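Local coordinates for protein hydrolase, putative (Plasmodium vivax, PDB 2B30) that is of unknown function but probably acts as a metal-dependent phosphatase of the haloacid dehalogenase (HAD) superfamily, with a calcium ion bound in this structure, at residues A[37-40]-A[45-48]. Numbering follows the deposited sequence.
Sequences TLFV and KVPS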
ATOM      1  N   THR A  37      16.676  -9.036  10.386  1.00 35.68           N
ATOM      2  CA  THR A  37      17.487  -8.545   9.279  1.00 36.01           C
ATOM      3  C   THR A  37      18.799  -8.005   9.840  1.00 38.01           C
ATOM      4  O   THR A  37      19.835  -8.632   9.682  1.00 41.04           O
ATOM      5  CB  THR A  37      16.725  -7.463   8.453  1.00 33.85           C
ATOM      6  OG1 THR A  37      15.496  -8.012   7.948  1.00 30.28           O
ATOM      7  CG2 THR A  37      17.565  -6.971   7.294  1.00 30.84           C
ATOM      8  N   LEU A  38      18.743  -6.866  10.521  1.00 39.32           N
ATOM      9  CA  LEU A  38      19.928  -6.226  11.092  1.00 40.78           C
ATOM     10  C   LEU A  38      20.219  -6.735  12.523  1.00 41.92           C
ATOM     11  O   LEU A  38      21.368  -6.986  12.874  1.00 42.68           O
ATOM     12  CB  LEU A  38      19.718  -4.710  11.102  1.00 40.82           C
ATOM     13  CG  LEU A  38      20.916  -3.789  11.327  1.00 42.16           C
ATOM     14  CD1 LEU A  38      21.863  -3.833  10.139  1.00 43.51           C
ATOM     15  CD2 LEU A  38      20.448  -2.353  11.563  1.00 42.45           C
ATOM     16  N   PHE A  39      19.176  -6.881  13.336  1.00 40.59           N
ATOM     17  CA  PHE A  39      19.301  -7.324  14.720  1.00 40.58           C
ATOM     18  C   PHE A  39      18.927  -8.798  14.827  1.00 43.24           C
ATOM     19  O   PHE A  39      17.827  -9.177  14.412  1.00 41.85           O
ATOM     20  CB  PHE A  39      18.362  -6.498  15.591  1.00 41.49           C
ATOM     21  CG  PHE A  39      18.401  -6.850  17.050  1.00 41.68           C
ATOM     22  CD1 PHE A  39      19.118  -6.063  17.944  1.00 40.31           C
ATOM     23  CD2 PHE A  39      17.699  -7.951  17.535  1.00 42.30           C
ATOM     24  CE1 PHE A  39      19.146  -6.372  19.291  1.00 40.81           C
ATOM     25  CE2 PHE A  39      17.726  -8.265  18.884  1.00 43.58           C
ATOM     26  CZ  PHE A  39      18.452  -7.471  19.766  1.00 40.10           C
ATOM     27  N   VAL A  40      19.818  -9.607  15.418  1.00 45.11           N
ATOM     28  CA  VAL A  40      19.682 -11.071  15.412  1.00 46.35           C
ATOM     29  C   VAL A  40      18.915 -11.611  16.637  1.00 47.83           C
ATOM     30  O   VAL A  40      17.854 -12.216  16.480  1.00 49.02           O
ATOM     31  CB  VAL A  40      21.069 -11.758  15.299  1.00 48.30           C
ATOM     32  CG1 VAL A  40      20.928 -13.270  15.183  1.00 47.74           C
ATOM     33  CG2 VAL A  40      21.844 -11.213  14.105  1.00 48.95           C
ATOM     34  N   LYS A  45      22.794  -9.344  19.263  1.00 49.53           N
ATOM     35  CA  LYS A  45      22.280  -8.010  18.961  1.00 51.58           C
ATOM     36  C   LYS A  45      22.495  -7.674  17.470  1.00 51.46           C
ATOM     37  O   LYS A  45      21.983  -8.393  16.593  1.00 50.27           O
ATOM     38  CB  LYS A  45      22.877  -6.973  19.923  1.00 52.10           C
ATOM     39  CG  LYS A  45      22.542  -7.290  21.379  1.00 54.64           C
ATOM     40  CD  LYS A  45      22.934  -6.184  22.349  1.00 54.47           C
ATOM     41  CE  LYS A  45      22.621  -6.603  23.792  1.00 55.98           C
ATOM     42  NZ  LYS A  45      22.770  -5.492  24.783  1.00 59.75           N
ATOM     43  N   VAL A  46      23.247  -6.613  17.182  1.00 50.84           N
ATOM     44  CA  VAL A  46      23.600  -6.265  15.811  1.00 49.51           C
ATOM     45  C   VAL A  46      25.083  -6.554  15.593  1.00 48.88           C
ATOM     46  O   VAL A  46      25.934  -5.886  16.200  1.00 47.76           O
ATOM     47  CB  VAL A  46      23.335  -4.780  15.503  1.00 49.60           C
ATOM     48  CG1 VAL A  46      23.561  -4.497  14.018  1.00 48.30           C
ATOM     49  CG2 VAL A  46      21.925  -4.407  15.910  1.00 48.99           C
ATOM     50  N   PRO A  47      25.394  -7.553  14.736  1.00 47.58           N
ATOM     51  CA  PRO A  47      26.751  -7.924  14.337  1.00 45.26           C
ATOM     52  C   PRO A  47      27.615  -6.740  13.994  1.00 45.46           C
ATOM     53  O   PRO A  47      27.143  -5.812  13.353  1.00 49.56           O
ATOM     54  CB  PRO A  47      26.522  -8.737  13.071  1.00 45.89           C
ATOM     55  CG  PRO A  47      25.191  -9.366  13.274  1.00 47.68           C
ATOM     56  CD  PRO A  47      24.385  -8.423  14.099  1.00 47.02           C
ATOM     57  N   SER A  48      28.879  -6.786  14.391  1.00 45.79           N
ATOM     58  CA  SER A  48      29.836  -5.718  14.092  1.00 46.42           C
ATOM     59  C   SER A  48      30.014  -5.419  12.589  1.00 47.18           C
ATOM     60  O   SER A  48      30.299  -4.273  12.223  1.00 47.45           O
ATOM     61  CB  SER A  48      31.195  -6.073  14.697  1.00 46.93           C
ATOM     62  OG  SER A  48      31.598  -7.354  14.255  1.00 46.53           O
TER
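In the loop that follows the DxD motif of the HAD fold, Leu38, Phe39 and Val40 meet Lys45, Val46 and Pro47. The motif starts at the end of strand 29-33, and its Asp33 and Asp35 bind the calcium ion, together with Asp248. Residues 37-40 lead out of the short helix 34-38. Residues 45-48 lead into helix 48-60, with Pro47 at its N-cap position.

One hydrogen bond ties the two segments together. The backbone N of Val40 donates to Lys45 O at 2.7 Å. It is nearly straight, with an angle of 176° at the hydrogen, and the donor is tilted 23° from the carbonyl plane. The same oxygen receives a CA-H...O contact from Phe39.

The backbone of Lys45 covers one face of the Phe39 ring. CG is anti to the backbone N of Phe39 (chi1 -180°), which sends the ring alongside the lysine side chain, both pointing the same way. Lys45 CA sits over the face in a CH-pi contact, 4.0 Å from the ring centroid. Lys45 O also lies above the ring plane, offset toward the rim. Val46 CG2 approaches obliquely, 3.8 Å from Phe39 CD1. Arg70 makes a cation-pi contact with this ring. The Phe39 side chain is close to that of Asp35 and about 8 Å from the calcium ion at the nearest atoms.

While CG2 of Val46 faces the ring, its CG1 packs against Leu38 CG at 3.8 Å and lies nearest to Leu38 O. Phe79 of helix 72-79 touches both Leu38 and Val46. Near Val40, the proline ring crosses the valine side chain at about a right angle. There Pro47 CD touches Val40 CG2. Pro47 CD also lies 3.6 Å from Leu38 O.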